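Local coordinates for protein chloromuconate cycloisomerase (Rhodococcus opacus, PDB 4M0X) that belongs to the enolase superfamily, pairing an N-terminal capping domain with a TIM-barrel-like C-terminal domain that holds a manganese ion, at residues Asn229-Arg237 / Ala260-Phe268; Val13-His21 / Phe327-Val336. All blocks are in the same frame, centred on the assembly; numbering follows the deposited sequence.

Overall arrangement
The two contacts lie on opposite sides of the chain's centre, their own centres 34 Å apart and their nearest atoms separated by about 14 Å. Contact 2 joins residues 13-21 of the N-terminal domain to residues 327-336, and so closes a long loop of chain inside which contact 1 (229-237 with 260-268) is nested. Contact 1 is internal to the barrel domain, where helix 230-239 meets the end of helix 253-262 and the lead into strand 267-270. Contact 2 instead ties strand 5-17 to the loop between strands 323-324 and 347-349. Contact 1 thus packs neighbouring beta-alpha units of the barrel, whereas contact 2 is part of the interface between the two domains, with the manganese ion of Asp-196, Glu-222 and Asp-247 bound in the barrel.

Contact 1 of 2, residues Asn229-Arg237 / Ala260-Phe268; sequences NTDGLARLR and ADAGAVSAF
The guanidinium of Arg-237 lies over peptide backbone, one face covering Val-265 C, 3.5 Å from its plane, and Ser-266 CA, both offset toward the rim. Gly-263 C stands at its edge, in plane, and NH1 of Arg-237 gives Gly-263 O a weak hydrogen bond of 3.4 Å. With CG anti to the backbone N (chi1 -178°) and the chain extended from there to NE, the arginine reaches from the helix across the loop backbone as far as Ser-266. Its stronger partner is Glu-203 of the second subunit, which forms a salt bridge with NH2; NH2 also donates to a water 3.0 Å away that is hydrogen-bonded to Ser-266 OG. The loop under this arginine begins where helix 253-262 stops in a Schellman motif, with Gly-263 at C-prime in a positive-phi conformation (67°). From there the chain runs into strand 267-270, so that consecutive beta-alpha units of the barrel pack here, helix 230-239 resting on the turn that follows the next helix. Ala-264 is the centre of the packing: its CB faces Thr-230 CG2 at 3.8 Å and Ala-234 CB at 4.2 Å, small groups that let helix and turn lie close. On the barrel-facing flank Leu-233 and Val-265 point the same way, side by side, CG of the leucine 4.0 Å from CG1 of the valine; Val-265 also touches Ile-244 and Ala-246 of strand 244-246. At the start of helix 230-239, Asn-229 is the N-cap, its OD1 accepting from Gly-232 N, which lies above the side-chain carbonyl plane.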
loop_
_atom_site.group_PDB
_atom_site.type_symbol
_atom_site.label_atom_id
_atom_site.label_comp_id
_atom_site.label_asym_id
_atom_site.label_seq_id
_atom_site.Cartn_x
_atom_site.Cartn_y
_atom_site.Cartn_z
ATOM N N ASN A 229 15.841 10.727 -4.784
ATOM C CA ASN A 229 14.435 11.095 -4.614
ATOM C C ASN A 229 13.488 10.277 -5.500
ATOM O O ASN A 229 12.887 10.789 -6.468
ATOM C CB ASN A 229 14.232 12.606 -4.741
ATOM C CG ASN A 229 12.904 13.070 -4.176
ATOM O OD1 ASN A 229 11.947 12.329 -4.160
ATOM N ND2 ASN A 229 12.838 14.308 -3.741
ATOM N N THR A 230 13.387 8.997 -5.137
ATOM C CA THR A 230 12.580 8.006 -5.811
ATOM C C THR A 230 11.142 8.455 -5.812
ATOM O O THR A 230 10.472 8.415 -6.858
ATOM C CB THR A 230 12.644 6.658 -5.080
ATOM O OG1 THR A 230 13.978 6.162 -5.128
ATOM C CG2 THR A 230 11.763 5.662 -5.724
ATOM N N ASP A 231 10.651 8.875 -4.649
ATOM C CA ASP A 231 9.259 9.325 -4.563
ATOM C C ASP A 231 8.961 10.509 -5.483
ATOM O O ASP A 231 7.907 10.562 -6.120
ATOM C CB ASP A 231 8.918 9.686 -3.136
ATOM C CG ASP A 231 8.921 8.483 -2.235
ATOM O OD1 ASP A 231 8.862 7.325 -2.722
ATOM O OD2 ASP A 231 8.985 8.706 -1.016
ATOM N N GLY A 232 9.904 11.448 -5.534
ATOM C CA GLY A 232 9.687 12.668 -6.238
ATOM C C GLY A 232 9.661 12.334 -7.699
ATOM O O GLY A 232 8.857 12.892 -8.471
ATOM N N LEU A 233 10.545 11.410 -8.074
ATOM C CA LEU A 233 10.573 10.914 -9.436
ATOM C C LEU A 233 9.230 10.298 -9.783
ATOM O O LEU A 233 8.690 10.581 -10.839
ATOM C CB LEU A 233 11.652 9.873 -9.565
ATOM C CG LEU A 233 12.998 10.128 -10.230
ATOM C CD1 LEU A 233 13.232 11.566 -10.706
ATOM C CD2 LEU A 233 14.091 9.566 -9.311
ATOM N N ALA A 234 8.693 9.483 -8.884
ATOM C CA ALA A 234 7.405 8.850 -9.096
ATOM C C ALA A 234 6.261 9.820 -9.220
ATOM O O ALA A 234 5.381 9.562 -10.041
ATOM C CB ALA A 234 7.083 7.823 -8.022
ATOM N N ARG A 235 6.240 10.889 -8.420
ATOM C CA ARG A 235 5.185 11.895 -8.522
ATOM C C ARG A 235 5.292 12.587 -9.876
ATOM O O ARG A 235 4.253 12.932 -10.461
ATOM C CB ARG A 235 5.270 12.987 -7.457
ATOM C CG ARG A 235 4.651 12.669 -6.115
ATOM C CD ARG A 235 5.165 13.650 -5.061
ATOM N NE ARG A 235 5.519 12.983 -3.801
ATOM C CZ ARG A 235 6.698 13.093 -3.156
ATOM N NH1 ARG A 235 7.679 13.856 -3.646
ATOM N NH2 ARG A 235 6.909 12.432 -2.000
ATOM N N LEU A 236 6.524 12.807 -10.359
ATOM C CA LEU A 236 6.761 13.484 -11.626
ATOM C C LEU A 236 6.283 12.619 -12.779
ATOM O O LEU A 236 5.611 13.116 -13.720
ATOM C CB LEU A 236 8.239 13.783 -11.834
ATOM C CG LEU A 236 8.812 15.141 -11.471
ATOM C CD1 LEU A 236 10.205 15.137 -12.025
ATOM C CD2 LEU A 236 8.077 16.325 -12.064
ATOM N N ARG A 237 6.620 11.325 -12.694
ATOM C CA ARG A 237 6.255 10.383 -13.733
ATOM C C ARG A 237 4.745 10.403 -13.893
ATOM O O ARG A 237 4.257 10.312 -15.015
ATOM C CB ARG A 237 6.774 8.988 -13.429
ATOM C CG ARG A 237 6.459 8.004 -14.518
ATOM C CD ARG A 237 6.547 6.560 -14.070
ATOM N NE ARG A 237 6.342 5.725 -15.257
ATOM C CZ ARG A 237 6.614 4.421 -15.387
ATOM N NH1 ARG A 237 7.113 3.694 -14.377
ATOM N NH2 ARG A 237 6.381 3.840 -16.559
ATOM N N ALA A 260 12.227 0.289 -10.844
ATOM C CA ALA A 260 11.250 -0.390 -11.663
ATOM C C ALA A 260 9.941 -0.547 -10.895
ATOM O O ALA A 260 8.858 -0.287 -11.413
ATOM C CB ALA A 260 11.769 -1.747 -12.151
ATOM N N ASP A 261 10.032 -0.923 -9.638
ATOM C CA ASP A 261 8.837 -1.385 -8.996
ATOM C C ASP A 261 8.280 -0.408 -8.006
ATOM O O ASP A 261 7.211 -0.626 -7.452
ATOM C CB ASP A 261 9.132 -2.688 -8.297
ATOM C CG ASP A 261 9.657 -2.476 -6.935
ATOM O OD1 ASP A 261 10.665 -1.741 -6.837
ATOM O OD2 ASP A 261 9.042 -3.008 -5.980
ATOM N N ALA A 262 9.042 0.634 -7.724
ATOM C CA ALA A 262 8.468 1.806 -7.115
ATOM C C ALA A 262 7.802 2.581 -8.246
ATOM O O ALA A 262 7.097 3.525 -7.994
ATOM C CB ALA A 262 9.531 2.634 -6.430
ATOM N N GLY A 263 8.007 2.161 -9.494
ATOM C CA GLY A 263 7.257 2.716 -10.619
ATOM C C GLY A 263 7.666 4.157 -10.797
ATOM O O GLY A 263 6.900 4.978 -11.282
ATOM N N ALA A 264 8.916 4.427 -10.431
ATOM C CA ALA A 264 9.460 5.779 -10.352
ATOM C C ALA A 264 9.981 6.420 -11.653
ATOM O O ALA A 264 10.223 7.628 -11.672
ATOM C CB ALA A 264 10.545 5.844 -9.268
ATOM N N VAL A 265 10.178 5.647 -12.716
ATOM C CA VAL A 265 10.659 6.232 -13.958
ATOM C C VAL A 265 10.161 5.504 -15.206
ATOM O O VAL A 265 9.672 4.387 -15.131
ATOM C CB VAL A 265 12.220 6.326 -14.015
ATOM C CG1 VAL A 265 12.777 7.454 -13.147
ATOM C CG2 VAL A 265 12.874 5.000 -13.688
ATOM N N SER A 266 10.342 6.133 -16.367
ATOM C CA SER A 266 9.919 5.548 -17.633
ATOM C C SER A 266 11.040 4.796 -18.329
ATOM O O SER A 266 10.761 3.869 -19.121
ATOM C CB SER A 266 9.396 6.644 -18.585
ATOM O OG SER A 266 8.324 7.350 -18.012
ATOM N N ALA A 267 12.285 5.219 -18.089
ATOM C CA ALA A 267 13.434 4.632 -18.768
ATOM C C ALA A 267 14.744 4.573 -17.972
ATOM O O ALA A 267 14.893 5.187 -16.919
ATOM C CB ALA A 267 13.663 5.325 -20.080
ATOM N N PHE A 268 15.692 3.805 -18.498
ATOM C CA PHE A 268 17.054 3.800 -17.994
ATOM C C PHE A 268 17.981 4.429 -19.010
ATOM O O PHE A 268 17.827 4.217 -20.211
ATOM C CB PHE A 268 17.521 2.374 -17.664
ATOM C CG PHE A 268 16.770 1.748 -16.522
ATOM C CD1 PHE A 268 16.038 2.531 -15.636
ATOM C CD2 PHE A 268 16.815 0.385 -16.314
ATOM C CE1 PHE A 268 15.347 1.959 -14.591
ATOM C CE2 PHE A 268 16.169 -0.202 -15.248
ATOM C CZ PHE A 268 15.422 0.583 -14.385
HETATM O O HOH W 1 6.276 5.565 -18.956
#

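Contact 2 of 2, residues Val13-His21 / Phe327-Val336; sequences VDLPSRRPH and FGPGLLIDEV
Two backbone hydrogen bonds join Arg-18 and Pro-16 to residues 331-333. Arg-18 N donates to Leu-331 O at 2.7 Å, nearly in line with the carbonyl bond, while Ile-333 N reaches Pro-16 O at 3.0 Å from a position tilted out of the carbonyl plane. Together they flank Ser-17 and Leu-332, the non-hydrogen-bonded pair of a single antiparallel bridge. The side chain of Arg-18 adds a weak bond from NH1 to Leu-332 O (3.1 Å). A bend at chi3 (-97°) folds its guanidinium back along the loop, where Ile-333 CG2 sits over the centre of one face, 3.5 Å above the plane. Arg-19 is covered in a similar way: Leu-331 CD1 lies over the middle of its guanidinium at 3.9 Å, while NE forms a salt bridge with Glu-152 of the barrel domain and NH1 donates to His-21 ND1. Within the loop, Asp-334 OD1 accepts from Glu-335 N on the anti side of the carboxylate and pairs with Arg-364, while OD2 is hydrogen-bonded to Tyr-368 OH, so that both oxygens have partners.

From the bridge, apolar packing runs back along the strand toward Val-13. The Pro-16 ring meets the side chain of Ile-333 through CB and CG. Further back along the strand, the side chains of Leu-15 and Leu-332 cross, their CD1 atoms 3.9 Å apart, the other methyl of Leu-15 reaching toward Asp-334 O, and Val-13 CG1 meets Val-336 CG1, also at 3.9 Å. This interdomain seam lies between several elements: helix 362-368 packs on Val-13, Leu-15 and Pro-16 through Tyr-368, strand 27-40 borders Val-13, Leu-332 and Val-336, and Trp-139 of strand 134-141 touches Arg-19, Phe-327 and Leu-331.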
loop_
_atom_site.group_PDB
_atom_site.type_symbol
_atom_site.label_atom_id
_atom_site.label_comp_id
_atom_site.label_asym_id
_atom_site.label_seq_id
_atom_site.Cartn_x
_atom_site.Cartn_y
_atom_site.Cartn_z
ATOM N N VAL A 13 45.358 10.046 -19.358
ATOM C CA VAL A 13 45.478 10.657 -20.686
ATOM C C VAL A 13 44.584 11.895 -20.841
ATOM O O VAL A 13 43.424 11.911 -20.391
ATOM C CB VAL A 13 45.071 9.654 -21.777
ATOM C CG1 VAL A 13 45.141 10.317 -23.160
ATOM C CG2 VAL A 13 45.882 8.386 -21.675
ATOM N N ASP A 14 45.093 12.940 -21.464
ATOM C CA ASP A 14 44.251 14.127 -21.649
ATOM C C ASP A 14 44.057 14.263 -23.125
ATOM O O ASP A 14 45.023 14.215 -23.870
ATOM C CB ASP A 14 44.881 15.417 -21.107
ATOM C CG ASP A 14 45.069 15.418 -19.579
ATOM O OD1 ASP A 14 44.107 15.152 -18.790
ATOM O OD2 ASP A 14 46.214 15.739 -19.168
ATOM N N LEU A 15 42.821 14.422 -23.557
ATOM C CA LEU A 15 42.532 14.452 -24.990
ATOM C C LEU A 15 41.943 15.761 -25.445
ATOM O O LEU A 15 40.918 16.209 -24.921
ATOM C CB LEU A 15 41.609 13.284 -25.386
ATOM C CG LEU A 15 42.268 11.904 -25.299
ATOM C CD1 LEU A 15 41.305 10.826 -25.745
ATOM C CD2 LEU A 15 43.552 11.854 -26.126
ATOM N N PRO A 16 42.583 16.387 -26.431
ATOM C CA PRO A 16 42.106 17.655 -26.995
ATOM C C PRO A 16 40.676 17.521 -27.517
ATOM O O PRO A 16 40.371 16.586 -28.237
ATOM C CB PRO A 16 43.079 17.899 -28.140
ATOM C CG PRO A 16 43.459 16.529 -28.569
ATOM C CD PRO A 16 43.645 15.807 -27.257
ATOM N N SER A 17 39.814 18.457 -27.143
ATOM C CA SER A 17 38.389 18.372 -27.464
ATOM C C SER A 17 37.882 19.563 -28.267
ATOM O O SER A 17 38.189 20.703 -27.946
ATOM C CB SER A 17 37.583 18.250 -26.180
ATOM O OG SER A 17 36.320 18.836 -26.379
ATOM N N ARG A 18 37.058 19.282 -29.274
ATOM C CA ARG A 18 36.649 20.265 -30.290
ATOM C C ARG A 18 35.938 21.520 -29.759
ATOM O O ARG A 18 36.080 22.598 -30.338
ATOM C CB ARG A 18 35.808 19.581 -31.367
ATOM C CG ARG A 18 35.875 20.245 -32.722
ATOM C CD ARG A 18 35.247 19.364 -33.793
ATOM N NE ARG A 18 36.229 18.577 -34.541
ATOM C CZ ARG A 18 36.594 17.331 -34.236
ATOM N NH1 ARG A 18 36.072 16.720 -33.177
ATOM N NH2 ARG A 18 37.481 16.691 -34.995
ATOM N N ARG A 19 35.172 21.387 -28.680
ATOM C CA ARG A 19 34.566 22.537 -27.998
ATOM C C ARG A 19 34.413 22.248 -26.495
ATOM O O ARG A 19 34.397 21.082 -26.081
ATOM C CB ARG A 19 33.235 22.982 -28.649
ATOM C CG ARG A 19 32.154 21.918 -28.817
ATOM C CD ARG A 19 30.766 22.549 -28.899
ATOM N NE ARG A 19 29.658 21.581 -28.817
ATOM C CZ ARG A 19 29.285 20.908 -27.721
ATOM N NH1 ARG A 19 29.943 21.056 -26.575
ATOM N NH2 ARG A 19 28.267 20.057 -27.786
ATOM N N PRO A 20 34.344 23.306 -25.661
ATOM C CA PRO A 20 34.204 23.014 -24.230
ATOM C C PRO A 20 32.803 22.473 -23.934
ATOM O O PRO A 20 31.853 22.830 -24.649
ATOM C CB PRO A 20 34.431 24.377 -23.567
ATOM C CG PRO A 20 34.059 25.385 -24.621
ATOM C CD PRO A 20 34.412 24.758 -25.939
ATOM N N HIS A 21 32.679 21.609 -22.919
ATOM C CA HIS A 21 31.386 20.983 -22.567
ATOM C C HIS A 21 30.931 21.324 -21.137
ATOM O O HIS A 21 31.388 20.710 -20.163
ATOM C CB HIS A 21 31.425 19.456 -22.795
ATOM C CG HIS A 21 30.081 18.839 -23.068
ATOM N ND1 HIS A 21 29.573 18.684 -24.340
ATOM C CD2 HIS A 21 29.149 18.322 -22.230
ATOM C CE1 HIS A 21 28.386 18.104 -24.275
ATOM N NE2 HIS A 21 28.106 17.872 -23.006
ATOM N N PHE A 327 27.918 10.407 -29.133
ATOM C CA PHE A 327 28.475 11.435 -30.024
ATOM C C PHE A 327 29.843 11.867 -29.497
ATOM O O PHE A 327 30.623 12.490 -30.206
ATOM C CB PHE A 327 27.570 12.665 -30.012
ATOM C CG PHE A 327 27.502 13.310 -28.661
ATOM C CD1 PHE A 327 28.476 14.210 -28.254
ATOM C CD2 PHE A 327 26.513 12.963 -27.766
ATOM C CE1 PHE A 327 28.457 14.772 -26.984
ATOM C CE2 PHE A 327 26.479 13.518 -26.499
ATOM C CZ PHE A 327 27.456 14.421 -26.104
ATOM N N GLY A 328 30.117 11.562 -28.237
ATOM C CA GLY A 328 31.325 12.041 -27.559
ATOM C C GLY A 328 32.600 11.987 -28.371
ATOM O O GLY A 328 33.183 13.033 -28.670
ATOM N N PRO A 329 33.058 10.769 -28.726
ATOM C CA PRO A 329 34.212 10.640 -29.626
ATOM C C PRO A 329 34.207 11.599 -30.851
ATOM O O PRO A 329 35.201 12.232 -31.111
ATOM C CB PRO A 329 34.133 9.179 -30.062
ATOM C CG PRO A 329 33.563 8.505 -28.873
ATOM C CD PRO A 329 32.514 9.446 -28.359
ATOM N N GLY A 330 33.101 11.727 -31.571
ATOM C CA GLY A 330 33.002 12.704 -32.674
ATOM C C GLY A 330 33.562 14.090 -32.379
ATOM O O GLY A 330 34.160 14.718 -33.262
ATOM N N LEU A 331 33.370 14.542 -31.131
ATOM C CA LEU A 331 33.921 15.781 -30.583
ATOM C C LEU A 331 35.406 15.812 -30.143
ATOM O O LEU A 331 35.908 16.883 -29.778
ATOM C CB LEU A 331 33.072 16.239 -29.396
ATOM C CG LEU A 331 31.797 17.005 -29.757
ATOM C CD1 LEU A 331 31.150 17.479 -28.467
ATOM C CD2 LEU A 331 32.043 18.168 -30.726
ATOM N N LEU A 332 36.101 14.677 -30.124
ATOM C CA LEU A 332 37.534 14.679 -29.798
ATOM C C LEU A 332 38.336 14.971 -31.066
ATOM O O LEU A 332 37.949 14.476 -32.116
ATOM C CB LEU A 332 37.946 13.334 -29.211
ATOM C CG LEU A 332 37.216 12.898 -27.935
ATOM C CD1 LEU A 332 37.826 11.633 -27.365
ATOM C CD2 LEU A 332 37.212 14.001 -26.881
ATOM N N ILE A 333 39.405 15.791 -31.002
ATOM C CA ILE A 333 40.263 15.980 -32.183
ATOM C C ILE A 333 41.343 14.925 -32.301
ATOM O O ILE A 333 41.847 14.708 -33.392
ATOM C CB ILE A 333 40.845 17.404 -32.413
ATOM C CG1 ILE A 333 41.560 17.934 -31.193
ATOM C CG2 ILE A 333 39.758 18.384 -32.827
ATOM C CD1 ILE A 333 40.813 19.077 -30.518
ATOM N N ASP A 334 41.659 14.229 -31.222
ATOM C CA ASP A 334 42.576 13.097 -31.301
ATOM C C ASP A 334 42.335 12.101 -30.160
ATOM O O ASP A 334 41.668 12.429 -29.191
ATOM C CB ASP A 334 44.013 13.591 -31.281
ATOM C CG ASP A 334 44.995 12.622 -31.930
ATOM O OD1 ASP A 334 44.730 11.402 -32.052
ATOM O OD2 ASP A 334 46.083 13.100 -32.298
ATOM N N GLU A 335 42.887 10.895 -30.288
ATOM C CA GLU A 335 42.525 9.751 -29.447
ATOM C C GLU A 335 43.719 8.833 -29.170
ATOM O O GLU A 335 44.806 9.091 -29.651
ATOM C CB GLU A 335 41.378 8.962 -30.090
ATOM C CG GLU A 335 40.154 9.818 -30.394
ATOM C CD GLU A 335 38.809 9.103 -30.175
ATOM O OE1 GLU A 335 38.709 8.274 -29.199
ATOM O OE2 GLU A 335 37.858 9.397 -30.980
ATOM N N VAL A 336 43.541 7.788 -28.366
ATOM C CA VAL A 336 44.629 6.796 -28.226
ATOM C C VAL A 336 44.359 5.518 -29.034
ATOM O O VAL A 336 45.019 4.513 -28.855
ATOM C CB VAL A 336 45.081 6.519 -26.761
ATOM C CG1 VAL A 336 45.486 7.813 -26.082
ATOM C CG2 VAL A 336 44.022 5.797 -25.939
#